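Local coordinates for protein UTP--glucose-1-phosphate uridylyltransferase (Acinetobacter baumannii, PDB 6KNL) that catalyses the transfer of a uridylyl group from UTP to alpha-D-glucose 1-phosphate, forming UDP-alpha-D-glucose and diphosphate, at residues A[7-12]-A[53-58]; A[134-139]-A[250-255]; A[160-165]-A[202-207]; A[210-215]-A[235-240]. The protein carries 1 engineered substitution. One frame throughout, in Å; residues are numbered along the deposited sequence.

Contact 1. Residues A[7-12]-A[53-58]; sequences LPVAGL and LVTHSS. With URI (uridine), chain C; 3PO (triphosphate), chain D.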
loop_
_atom_site.group_PDB
_atom_site.type_symbol
_atom_site.label_atom_id
_atom_site.label_comp_id
_atom_site.label_asym_id
_atom_site.label_seq_id
_atom_site.Cartn_x
_atom_site.Cartn_y
_atom_site.Cartn_z
ATOM N N LEU A 7 16.959 11.842 1.192
ATOM C CA LEU A 7 15.474 11.721 1.196
ATOM C C LEU A 7 15.031 11.854 2.644
ATOM O O LEU A 7 15.340 10.988 3.461
ATOM C CB LEU A 7 14.931 10.406 0.624
ATOM C CG LEU A 7 15.644 9.721 -0.533
ATOM C CD1 LEU A 7 14.646 8.872 -1.295
ATOM C CD2 LEU A 7 16.350 10.663 -1.487
ATOM N N PRO A 8 14.325 12.946 2.996
ATOM C CA PRO A 8 13.755 13.100 4.325
ATOM C C PRO A 8 12.434 12.317 4.409
ATOM O O PRO A 8 11.497 12.663 3.730
ATOM C CB PRO A 8 13.604 14.621 4.453
ATOM C CG PRO A 8 13.381 15.107 3.046
ATOM C CD PRO A 8 14.041 14.096 2.132
ATOM N N VAL A 9 12.419 11.266 5.227
ATOM C CA VAL A 9 11.319 10.264 5.292
ATOM C C VAL A 9 10.871 10.053 6.750
ATOM O O VAL A 9 10.191 9.047 7.018
ATOM C CB VAL A 9 11.773 8.952 4.622
ATOM C CG1 VAL A 9 11.929 9.135 3.127
ATOM C CG2 VAL A 9 13.049 8.384 5.222
ATOM N N ALA A 10 11.183 11.006 7.633
ATOM C CA ALA A 10 11.024 10.934 9.110
ATOM C C ALA A 10 9.627 11.400 9.535
ATOM O O ALA A 10 9.235 11.138 10.682
ATOM C CB ALA A 10 12.083 11.778 9.767
ATOM N N GLY A 11 8.917 12.100 8.652
ATOM C CA GLY A 11 7.581 12.644 8.948
ATOM C C GLY A 11 6.561 11.529 8.988
ATOM O O GLY A 11 6.771 10.562 8.257
ATOM N N LEU A 12 5.500 11.686 9.786
ATOM C CA LEU A 12 4.507 10.625 10.105
ATOM C C LEU A 12 3.415 10.576 9.036
ATOM O O LEU A 12 2.657 9.576 9.022
ATOM C CB LEU A 12 3.903 10.907 11.483
ATOM C CG LEU A 12 4.466 10.082 12.633
ATOM C CD1 LEU A 12 5.947 9.800 12.442
ATOM C CD2 LEU A 12 4.223 10.772 13.963
ATOM N N LEU A 53 18.634 8.151 3.655
ATOM C CA LEU A 53 17.311 8.208 4.311
ATOM C C LEU A 53 17.514 8.914 5.648
ATOM O O LEU A 53 18.293 8.394 6.474
ATOM C CB LEU A 53 16.752 6.795 4.503
ATOM C CG LEU A 53 16.584 5.958 3.235
ATOM C CD1 LEU A 53 16.110 4.553 3.567
ATOM C CD2 LEU A 53 15.627 6.608 2.248
ATOM N N VAL A 54 16.894 10.080 5.822
ATOM C CA VAL A 54 16.713 10.690 7.166
ATOM C C VAL A 54 15.383 10.136 7.653
ATOM O O VAL A 54 14.378 10.485 7.032
ATOM C CB VAL A 54 16.692 12.226 7.122
ATOM C CG1 VAL A 54 16.468 12.811 8.497
ATOM C CG2 VAL A 54 17.956 12.788 6.499
ATOM N N THR A 55 15.376 9.282 8.670
ATOM C CA THR A 55 14.181 8.452 8.940
ATOM C C THR A 55 13.758 8.548 10.407
ATOM O O THR A 55 14.369 9.312 11.177
ATOM C CB THR A 55 14.428 7.026 8.431
ATOM O OG1 THR A 55 13.176 6.331 8.361
ATOM C CG2 THR A 55 15.442 6.288 9.273
ATOM N N HIS A 56 12.703 7.801 10.726
ATOM C CA HIS A 56 12.004 7.720 12.030
ATOM C C HIS A 56 11.975 6.251 12.457
ATOM O O HIS A 56 12.001 5.383 11.561
ATOM C CB HIS A 56 10.604 8.332 11.873
ATOM C CG HIS A 56 9.784 8.379 13.121
ATOM N ND1 HIS A 56 8.821 7.420 13.409
ATOM C CD2 HIS A 56 9.753 9.276 14.136
ATOM C CE1 HIS A 56 8.244 7.722 14.555
ATOM N NE2 HIS A 56 8.802 8.857 15.024
ATOM N N SER A 57 11.886 6.007 13.767
ATOM C CA SER A 57 11.937 4.676 14.426
ATOM C C SER A 57 10.809 3.751 13.955
ATOM O O SER A 57 10.878 2.571 14.300
ATOM C CB SER A 57 11.898 4.809 15.932
ATOM O OG SER A 57 10.664 5.356 16.357
ATOM N N SER A 58 9.793 4.254 13.253
ATOM C CA SER A 58 8.647 3.439 12.760
ATOM C C SER A 58 8.838 3.046 11.288
ATOM O O SER A 58 7.886 2.538 10.709
ATOM C CB SER A 58 7.335 4.179 12.956
ATOM O OG SER A 58 7.174 5.237 12.014
HETATM N N1 URI C . 9.983 15.556 6.722
HETATM C C2 URI C . 9.368 16.751 7.058
HETATM N N3 URI C . 9.669 17.243 8.300
HETATM C C4 URI C . 10.501 16.671 9.234
HETATM C C5 URI C . 11.108 15.434 8.815
HETATM C C6 URI C . 10.834 14.926 7.600
HETATM O O2 URI C . 8.600 17.342 6.313
HETATM O O4 URI C . 10.649 17.246 10.315
HETATM C "C1'" URI C . 9.674 15.006 5.384
HETATM C "C2'" URI C . 8.260 14.415 5.287
HETATM C "C3'" URI C . 7.968 14.623 3.793
HETATM C "C4'" URI C . 8.605 15.996 3.527
HETATM O "O2'" URI C . 8.195 13.054 5.666
HETATM O "O3'" URI C . 8.549 13.650 2.930
HETATM O "O4'" URI C . 9.734 16.066 4.449
HETATM C "C5'" URI C . 7.633 17.170 3.704
HETATM O "O5'" URI C . 8.279 18.419 3.915
HETATM P PG 3PO D . 4.142 15.093 7.018
HETATM O O1G 3PO D . 5.393 15.523 7.748
HETATM O O2G 3PO D . 3.424 13.974 7.733
HETATM O O3G 3PO D . 4.407 14.793 5.557
HETATM P PB 3PO D . 1.475 16.413 6.920
HETATM O O1B 3PO D . 0.914 15.735 8.126
HETATM O O2B 3PO D . 1.096 15.916 5.563
HETATM O O3B 3PO D . 3.080 16.341 7.041
HETATM P PA 3PO D . -0.162 18.895 7.442
HETATM O O1A 3PO D . -0.530 19.733 6.235
HETATM O O2A 3PO D . 0.309 19.738 8.604
HETATM O O3A 3PO D . 1.130 17.985 7.011
HETATM O "O5'" 3PO D . -1.269 17.942 7.834
#

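Contact 2. Residues A[134-139]-A[250-255]; sequences VKDGSG and RMQGQT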
loop_
_atom_site.group_PDB
_atom_site.type_symbol
_atom_site.label_atom_id
_atom_site.label_comp_id
_atom_site.label_asym_id
_atom_site.label_seq_id
_atom_site.Cartn_x
_atom_site.Cartn_y
_atom_site.Cartn_z
ATOM N N VAL A 134 7.748 11.918 -9.779
ATOM C CA VAL A 134 8.080 12.646 -11.041
ATOM C C VAL A 134 8.094 11.654 -12.210
ATOM O O VAL A 134 8.897 10.716 -12.173
ATOM C CB VAL A 134 9.434 13.368 -10.922
ATOM C CG1 VAL A 134 9.753 14.171 -12.173
ATOM C CG2 VAL A 134 9.494 14.253 -9.686
ATOM N N LYS A 135 7.251 11.878 -13.218
ATOM C CA LYS A 135 7.153 11.025 -14.430
ATOM C C LYS A 135 7.741 11.784 -15.627
ATOM O O LYS A 135 7.404 12.968 -15.802
ATOM C CB LYS A 135 5.691 10.651 -14.678
ATOM C CG LYS A 135 5.441 9.173 -14.930
ATOM C CD LYS A 135 4.035 8.858 -15.410
ATOM C CE LYS A 135 3.817 9.148 -16.882
ATOM N NZ LYS A 135 2.979 10.352 -17.114
ATOM N N ASP A 136 8.565 11.113 -16.435
ATOM C CA ASP A 136 9.265 11.722 -17.598
ATOM C C ASP A 136 8.562 11.278 -18.894
ATOM O O ASP A 136 7.365 10.914 -18.825
ATOM C CB ASP A 136 10.761 11.398 -17.512
ATOM C CG ASP A 136 11.633 12.150 -18.504
ATOM O OD1 ASP A 136 11.701 11.712 -19.668
ATOM O OD2 ASP A 136 12.224 13.176 -18.110
ATOM N N GLY A 137 9.260 11.381 -20.034
ATOM C CA GLY A 137 8.841 10.856 -21.350
ATOM C C GLY A 137 10.043 10.453 -22.193
ATOM O O GLY A 137 10.140 9.268 -22.566
ATOM N N SER A 138 10.934 11.409 -22.475
ATOM C CA SER A 138 12.205 11.213 -23.223
ATOM C C SER A 138 13.267 10.580 -22.311
ATOM O O SER A 138 13.004 10.432 -21.105
ATOM C CB SER A 138 12.687 12.523 -23.777
ATOM O OG SER A 138 12.946 13.438 -22.720
ATOM N N GLY A 139 14.429 10.220 -22.868
ATOM C CA GLY A 139 15.611 9.794 -22.088
ATOM C C GLY A 139 16.159 10.943 -21.253
ATOM O O GLY A 139 15.953 12.105 -21.649
ATOM N N ARG A 250 12.931 24.586 -14.484
ATOM C CA ARG A 250 11.538 24.251 -14.856
ATOM C C ARG A 250 11.517 22.857 -15.479
ATOM O O ARG A 250 12.166 22.647 -16.520
ATOM C CB ARG A 250 10.965 25.292 -15.825
ATOM C CG ARG A 250 9.582 24.957 -16.364
ATOM C CD ARG A 250 8.888 26.173 -16.947
ATOM N NE ARG A 250 7.569 25.831 -17.477
ATOM C CZ ARG A 250 7.015 26.358 -18.568
ATOM N NH1 ARG A 250 7.666 27.266 -19.278
ATOM N NH2 ARG A 250 5.813 25.959 -18.955
ATOM N N MET A 251 10.745 21.953 -14.886
ATOM C CA MET A 251 10.731 20.533 -15.298
ATOM C C MET A 251 9.945 20.364 -16.604
ATOM O O MET A 251 9.059 21.203 -16.906
ATOM C CB MET A 251 10.151 19.650 -14.192
ATOM C CG MET A 251 8.702 19.921 -13.868
ATOM S SD MET A 251 8.281 19.089 -12.332
ATOM C CE MET A 251 8.008 17.421 -12.921
ATOM N N GLN A 252 10.302 19.304 -17.332
ATOM C CA GLN A 252 9.750 18.883 -18.647
ATOM C C GLN A 252 8.641 17.846 -18.405
ATOM O O GLN A 252 7.668 17.816 -19.186
ATOM C CB GLN A 252 10.925 18.415 -19.520
ATOM C CG GLN A 252 10.615 17.293 -20.504
ATOM C CD GLN A 252 10.949 15.922 -19.963
ATOM O OE1 GLN A 252 12.006 15.712 -19.366
ATOM N NE2 GLN A 252 10.050 14.971 -20.182
ATOM N N GLY A 253 8.771 17.048 -17.336
ATOM C CA GLY A 253 7.804 16.005 -16.942
ATOM C C GLY A 253 6.722 16.548 -16.021
ATOM O O GLY A 253 6.568 17.769 -15.953
ATOM N N GLN A 254 6.045 15.658 -15.292
ATOM C CA GLN A 254 4.785 15.919 -14.549
ATOM C C GLN A 254 4.910 15.317 -13.146
ATOM O O GLN A 254 5.502 14.232 -13.052
ATOM C CB GLN A 254 3.647 15.319 -15.375
ATOM C CG GLN A 254 2.338 15.089 -14.625
ATOM C CD GLN A 254 1.309 14.471 -15.544
ATOM O OE1 GLN A 254 0.155 14.915 -15.607
ATOM N NE2 GLN A 254 1.740 13.458 -16.290
ATOM N N THR A 255 4.383 15.988 -12.107
ATOM C CA THR A 255 4.438 15.535 -10.685
ATOM C C THR A 255 3.121 14.889 -10.238
ATOM O O THR A 255 2.083 15.133 -10.878
ATOM C CB THR A 255 4.767 16.668 -9.706
ATOM O OG1 THR A 255 3.871 17.764 -9.886
ATOM C CG2 THR A 255 6.188 17.153 -9.860
#

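Contact 3. Residues A[160-165]-A[202-207]; sequences VEAVPD and SNLSVV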
loop_
_atom_site.group_PDB
_atom_site.type_symbol
_atom_site.label_atom_id
_atom_site.label_comp_id
_atom_site.label_asym_id
_atom_site.label_seq_id
_atom_site.Cartn_x
_atom_site.Cartn_y
_atom_site.Cartn_z
ATOM N N VAL A 160 10.994 23.408 -10.270
ATOM C CA VAL A 160 9.700 24.144 -10.274
ATOM C C VAL A 160 8.831 23.651 -11.433
ATOM O O VAL A 160 9.357 23.074 -12.395
ATOM C CB VAL A 160 9.896 25.670 -10.332
ATOM C CG1 VAL A 160 10.827 26.163 -9.233
ATOM C CG2 VAL A 160 10.382 26.133 -11.697
ATOM N N GLU A 161 7.535 23.893 -11.309
ATOM C CA GLU A 161 6.472 23.379 -12.207
ATOM C C GLU A 161 5.450 24.493 -12.402
ATOM O O GLU A 161 4.993 25.046 -11.382
ATOM C CB GLU A 161 5.804 22.163 -11.575
ATOM C CG GLU A 161 4.796 21.472 -12.463
ATOM C CD GLU A 161 4.389 20.121 -11.903
ATOM O OE1 GLU A 161 4.245 19.160 -12.705
ATOM O OE2 GLU A 161 4.252 20.023 -10.660
ATOM N N ALA A 162 5.136 24.835 -13.648
ATOM C CA ALA A 162 4.097 25.840 -13.960
ATOM C C ALA A 162 2.761 25.312 -13.423
ATOM O O ALA A 162 2.483 24.117 -13.631
ATOM C CB ALA A 162 4.069 26.102 -15.448
ATOM N N VAL A 163 2.004 26.139 -12.699
ATOM C CA VAL A 163 0.626 25.799 -12.223
ATOM C C VAL A 163 -0.358 26.844 -12.744
ATOM O O VAL A 163 0.024 27.972 -13.060
ATOM C CB VAL A 163 0.528 25.669 -10.687
ATOM C CG1 VAL A 163 1.294 24.463 -10.163
ATOM C CG2 VAL A 163 0.946 26.938 -9.954
ATOM N N PRO A 164 -1.662 26.497 -12.848
ATOM C CA PRO A 164 -2.679 27.455 -13.291
ATOM C C PRO A 164 -2.810 28.700 -12.392
ATOM O O PRO A 164 -2.678 28.579 -11.183
ATOM C CB PRO A 164 -3.972 26.618 -13.299
ATOM C CG PRO A 164 -3.482 25.193 -13.460
ATOM C CD PRO A 164 -2.215 25.149 -12.634
ATOM N N ASP A 165 -3.094 29.855 -13.007
ATOM C CA ASP A 165 -3.047 31.199 -12.366
ATOM C C ASP A 165 -4.023 31.274 -11.181
ATOM O O ASP A 165 -3.735 32.040 -10.231
ATOM C CB ASP A 165 -3.312 32.311 -13.388
ATOM C CG ASP A 165 -2.194 32.512 -14.401
ATOM O OD1 ASP A 165 -1.011 32.429 -14.012
ATOM O OD2 ASP A 165 -2.515 32.761 -15.575
ATOM N N SER A 202 5.216 34.620 -10.046
ATOM C CA SER A 202 5.313 33.663 -11.183
ATOM C C SER A 202 4.208 32.624 -11.029
ATOM O O SER A 202 3.488 32.699 -10.015
ATOM C CB SER A 202 6.675 33.001 -11.270
ATOM O OG SER A 202 6.824 31.998 -10.272
ATOM N N ASN A 203 4.091 31.701 -11.989
ATOM C CA ASN A 203 3.153 30.551 -11.899
ATOM C C ASN A 203 3.960 29.278 -11.595
ATOM O O ASN A 203 3.382 28.176 -11.679
ATOM C CB ASN A 203 2.292 30.441 -13.162
ATOM C CG ASN A 203 3.101 30.159 -14.411
ATOM O OD1 ASN A 203 4.315 30.365 -14.431
ATOM N ND2 ASN A 203 2.440 29.684 -15.455
ATOM N N LEU A 204 5.240 29.427 -11.236
ATOM C CA LEU A 204 6.210 28.309 -11.089
ATOM C C LEU A 204 6.251 27.844 -9.627
ATOM O O LEU A 204 6.843 28.542 -8.795
ATOM C CB LEU A 204 7.584 28.771 -11.588
ATOM C CG LEU A 204 7.646 29.162 -13.069
ATOM C CD1 LEU A 204 9.059 29.523 -13.489
ATOM C CD2 LEU A 204 7.117 28.060 -13.973
ATOM N N SER A 205 5.659 26.680 -9.347
ATOM C CA SER A 205 5.595 26.054 -7.999
ATOM C C SER A 205 6.909 25.345 -7.669
ATOM O O SER A 205 7.481 24.698 -8.545
ATOM C CB SER A 205 4.456 25.070 -7.905
ATOM O OG SER A 205 4.797 23.838 -8.537
ATOM N N VAL A 206 7.326 25.423 -6.413
ATOM C CA VAL A 206 8.419 24.581 -5.862
ATOM C C VAL A 206 7.872 23.157 -5.759
ATOM O O VAL A 206 6.726 23.004 -5.308
ATOM C CB VAL A 206 8.890 25.129 -4.510
ATOM C CG1 VAL A 206 9.959 24.246 -3.882
ATOM C CG2 VAL A 206 9.364 26.570 -4.648
ATOM N N VAL A 207 8.656 22.167 -6.185
ATOM C CA VAL A 207 8.174 20.780 -6.447
ATOM C C VAL A 207 8.612 19.865 -5.305
ATOM O O VAL A 207 7.810 18.983 -4.930
ATOM C CB VAL A 207 8.684 20.259 -7.800
ATOM C CG1 VAL A 207 8.400 18.782 -7.956
ATOM C CG2 VAL A 207 8.096 21.036 -8.960
#

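Contact 4. Residues A[210-215]-A[235-240]; sequences YVLPAK and DAIAML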
loop_
_atom_site.group_PDB
_atom_site.type_symbol
_atom_site.label_atom_id
_atom_site.label_comp_id
_atom_site.label_asym_id
_atom_site.label_seq_id
_atom_site.Cartn_x
_atom_site.Cartn_y
_atom_site.Cartn_z
ATOM N N TYR A 210 15.779 19.328 -5.084
ATOM C CA TYR A 210 16.822 20.372 -4.928
ATOM C C TYR A 210 18.178 19.770 -5.287
ATOM O O TYR A 210 18.335 18.557 -5.181
ATOM C CB TYR A 210 16.795 20.959 -3.513
ATOM C CG TYR A 210 15.431 21.371 -3.003
ATOM C CD1 TYR A 210 14.497 20.428 -2.598
ATOM C CD2 TYR A 210 15.082 22.705 -2.875
ATOM C CE1 TYR A 210 13.254 20.799 -2.109
ATOM C CE2 TYR A 210 13.848 23.093 -2.371
ATOM C CZ TYR A 210 12.926 22.137 -1.986
ATOM O OH TYR A 210 11.703 22.517 -1.500
ATOM N N VAL A 211 19.097 20.615 -5.743
ATOM C CA VAL A 211 20.564 20.341 -5.789
ATOM C C VAL A 211 21.214 21.521 -5.076
ATOM O O VAL A 211 20.946 22.639 -5.485
ATOM C CB VAL A 211 21.078 20.169 -7.229
ATOM C CG1 VAL A 211 22.538 19.744 -7.266
ATOM C CG2 VAL A 211 20.226 19.174 -7.994
ATOM N N LEU A 212 21.953 21.261 -4.000
ATOM C CA LEU A 212 22.412 22.277 -3.020
ATOM C C LEU A 212 23.882 22.042 -2.718
ATOM O O LEU A 212 24.319 20.902 -2.720
ATOM C CB LEU A 212 21.611 22.146 -1.727
ATOM C CG LEU A 212 20.096 22.265 -1.845
ATOM C CD1 LEU A 212 19.456 22.045 -0.484
ATOM C CD2 LEU A 212 19.673 23.607 -2.431
ATOM N N PRO A 213 24.673 23.103 -2.451
ATOM C CA PRO A 213 26.042 22.936 -1.968
ATOM C C PRO A 213 26.078 22.600 -0.468
ATOM O O PRO A 213 25.163 22.989 0.233
ATOM C CB PRO A 213 26.662 24.316 -2.248
ATOM C CG PRO A 213 25.503 25.269 -2.082
ATOM C CD PRO A 213 24.291 24.516 -2.592
ATOM N N ALA A 214 27.125 21.901 -0.021
ATOM C CA ALA A 214 27.331 21.457 1.383
ATOM C C ALA A 214 27.208 22.649 2.327
ATOM O O ALA A 214 26.720 22.461 3.445
ATOM C CB ALA A 214 28.683 20.804 1.542
ATOM N N LYS A 215 27.694 23.811 1.880
ATOM C CA LYS A 215 27.600 25.134 2.561
ATOM C C LYS A 215 26.251 25.274 3.287
ATOM O O LYS A 215 26.242 25.856 4.390
ATOM C CB LYS A 215 27.767 26.248 1.515
ATOM C CG LYS A 215 28.449 27.526 1.990
ATOM C CD LYS A 215 28.491 28.643 0.947
ATOM C CE LYS A 215 29.189 28.258 -0.346
ATOM N NZ LYS A 215 29.826 29.428 -0.999
ATOM N N ASP A 235 14.301 29.125 4.076
ATOM C CA ASP A 235 14.936 30.231 4.863
ATOM C C ASP A 235 16.469 30.141 4.785
ATOM O O ASP A 235 17.126 31.201 4.802
ATOM C CB ASP A 235 14.502 30.238 6.338
ATOM C CG ASP A 235 13.171 30.924 6.645
ATOM O OD1 ASP A 235 12.507 31.397 5.693
ATOM O OD2 ASP A 235 12.804 30.989 7.850
ATOM N N ALA A 236 17.021 28.928 4.729
ATOM C CA ALA A 236 18.474 28.667 4.575
ATOM C C ALA A 236 18.913 28.965 3.135
ATOM O O ALA A 236 20.051 29.403 2.939
ATOM C CB ALA A 236 18.786 27.243 4.946
ATOM N N ILE A 237 18.045 28.723 2.156
ATOM C CA ILE A 237 18.311 29.076 0.734
ATOM C C ILE A 237 18.224 30.596 0.550
ATOM O O ILE A 237 19.031 31.114 -0.227
ATOM C CB ILE A 237 17.370 28.299 -0.195
ATOM C CG1 ILE A 237 17.719 26.807 -0.149
ATOM C CG2 ILE A 237 17.409 28.861 -1.615
ATOM C CD1 ILE A 237 16.667 25.913 -0.738
ATOM N N ALA A 238 17.318 31.291 1.251
ATOM C CA ALA A 238 17.284 32.776 1.290
ATOM C C ALA A 238 18.673 33.283 1.697
ATOM O O ALA A 238 19.151 34.242 1.075
ATOM C CB ALA A 238 16.224 33.296 2.234
ATOM N N MET A 239 19.285 32.643 2.699
ATOM C CA MET A 239 20.601 33.031 3.276
ATOM C C MET A 239 21.725 32.718 2.277
ATOM O O MET A 239 22.746 33.447 2.256
ATOM C CB MET A 239 20.868 32.281 4.585
ATOM C CG MET A 239 20.220 32.909 5.810
ATOM S SD MET A 239 20.401 31.839 7.278
ATOM C CE MET A 239 20.777 33.061 8.536
ATOM N N LEU A 240 21.561 31.660 1.488
ATOM C CA LEU A 240 22.559 31.246 0.473
ATOM C C LEU A 240 22.609 32.318 -0.620
ATOM O O LEU A 240 23.684 32.546 -1.190
ATOM C CB LEU A 240 22.143 29.877 -0.066
ATOM C CG LEU A 240 23.000 29.296 -1.181
ATOM C CD1 LEU A 240 24.446 29.106 -0.738
ATOM C CD2 LEU A 240 22.391 27.985 -1.643
#

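Contact 1. Residues A[7-12]-A[53-58]
Leu12 CD1 sits over one face of the His56 imidazole, 3.8 Å from the ring centroid and 12° off the ring normal, a CH-pi contact close to face-on. The ring is brought there by a chi1 of -178°, which sets CG opposite the backbone N and lays the imidazole beside the loop at 10-12. Its rotation is fixed from both nitrogens: ND1 shares a hydrogen bond of 3.1 Å with Ser58 OG, and NE2 bonds to Glu71 of the second subunit, which also packs on Leu12. Ser57 OG lies over the opposite face, displaced toward the rim. Nearer the sheet, Val9 turns its CG2 branch across Thr55, 3.7 Å from Thr55 CB, and the same methyl packs against Leu53 CB. Leu7 CG meets Leu53 CD2, the two side chains slanting past each other. Ala10 CB rests on Thr55 O at 3.6 Å, with the side chain of Gln103 also against it. Two backbone bonds hold the parallel strands: Val54 N to Leu7 O at 3.0 Å, and Val9 N to Val54 O at 2.8 Å. Beyond them the chain of 7-12 leaves the sheet and bends round the uridine, where Gly11 N gives a weak bond of 3.2 Å to O2'. Pro8, Ala10, Gly11 and Leu12 all belong to the UTP site. Adjacent parallel strands, the first running into a glycine-containing nucleotide-binding loop, are arranged here as in the Rossmann-like GT-A fold of nucleotidyltransferases.

Contact 2. Residues A[134-139]-A[250-255]
The end of strand 132-135 and the start of strand 254-257 run antiparallel as a two-stranded ribbon. Lys135 and Gln254 form its hydrogen-bonded pair: Lys135 N gives a bond to Gln254 O at 2.9 Å, and Gln254 N returns one to Lys135 O at 3.1 Å. Val134 and Thr255 make the next, non-hydrogen-bonded pair. One step the other way, Gly253 CA approaches Lys135 O to 3.3 Å in a CA-H...O contact. On the Lys135 side of the ribbon the lysine and glutamine chains run side by side in the same direction, and the lysine bends at its last two torsions, bringing two donors, Lys135 NZ and Gln254 NE2, within 3.4 Å. On the other side, Val134 CG1 meets the methyl CE of Met251 at 3.8 Å; Met251 CG lies between the backbone N and the carbonyl carbon (chi1 64°), and the chain then folds at chi3. Past the ribbon, Gln252 crosses Asp136 at about a right angle. Asp142, at the start of helix 142-153, accepts from Gln252 N and Gly253 N, tying the approach to strand 254-257 to that helix. Thr255 OG1 probably hydrogen-bonds to Glu161. Two donors side by side give no mutual attraction, so the amino group of Lys135 probably looks to the long, weak ion pair with Glu274, while the union itself rests on the backbone bonds and the valine-methionine packing.

Contact 3. Residues A[160-165]-A[202-207]
Ser205 turns its hydroxyl between its own backbone N and carbonyl carbon (chi1 78°), which carries OG back across the strand pair to Glu161 O, 3.1 Å away. Ser205 N reaches the same Glu161 O at 2.7 Å, and the two donors come from opposite faces of the carbonyl plane, so this one oxygen is gripped twice. With CG trans to the backbone N (chi1 -174°) and the chain extended beyond it, the Glu161 carboxylate is carried toward Thr255. Glu161 CB touches Ser205 OG and, at 3.7 Å, Val207 CG2. Farther along, Val163 N bonds to Asn203 O at 2.7 Å, and Ser202 OG accepts from Leu204 N in an ST turn that leads into the strand. The opposite side of the sheet is apolar: Val160 CG2 lies against Leu204 CB at 3.8 Å, the two side chains meeting at a slant, and Leu204 CD2 covers Ala162 CB at 3.9 Å. At the loop end, Asp165 OD1 approaches Asn203 CB, with carboxylate and amide planes 32° apart. Val206, a residue of the UDP-alpha-D-glucose site, is held on this antiparallel pair opposite Val160. Strand 156-162 is hydrogen-bonded to 246-250 on its other flank, Val174 of strand 172-174 packs on Val160, Leu204 and Val206, and Tyr171 lies against Val163 and Ser205.

Contact 4. Residues A[210-215]-A[235-240]
The phenol ring of Tyr210 meets Ile237 CD1 obliquely, neither squarely over a face nor at an edge, with Tyr210 CD2 4.2 Å from that methyl. The side chains cross at about a right angle. Ile158 of strand 156-162 also packs on the ring, and Val206 of the UDP-alpha-D-glucose site is close by. The same Ile237 CD1 reaches Leu212 CD2 at 4.1 Å, again crosswise, so one methyl bridges two side chains two residues apart on the strand. Ile237 achieves this with CG1 trans to the carbonyl carbon (chi1 -68°) and an extended chi2, projecting CD1 from the helix toward the sheet. This is the alpha/beta layering of the GT-A fold: helix 233-240 lies against strand 209-212 by purely apolar contact, with no hydrogen bond between 210-215 and 235-240. One helical turn on, Leu240 CD2 comes up against the Pro213 ring, 4.1 Å from Pro213 CD. Ile216 and Leu219 of helix 216-220 also press on Leu240. Lys215 lays its aliphatic chain near the other branch, CD to Leu240 CD1 at 4.4 Å, while its amino end forms a salt bridge with Asp244.

Overall arrangement
Contacts 1, 3 and 4 reach the same mixed sheet, whereas contact 2 joins the separate two-stranded ribbon of 132-135 and 254-257. Contact 1 comes first in the chain and closes before the others open; contact 2 then spans a long loop within which contacts 3 and 4 follow in turn. Contacts 2 and 3, with centres 14 Å apart, touch directly, through the Met251 and Val160 backbones and packing of Thr255 on Val207. Contacts 3 and 4 adjoin through successive strands 204-207 and 209-212. Contact 1 lies on the nucleotide side, its centre about 27 Å from that of contact 3, which carries Val206 of the UDP-glucose site. The sheet thus connects the nucleotide-binding loop with a residue of the product site.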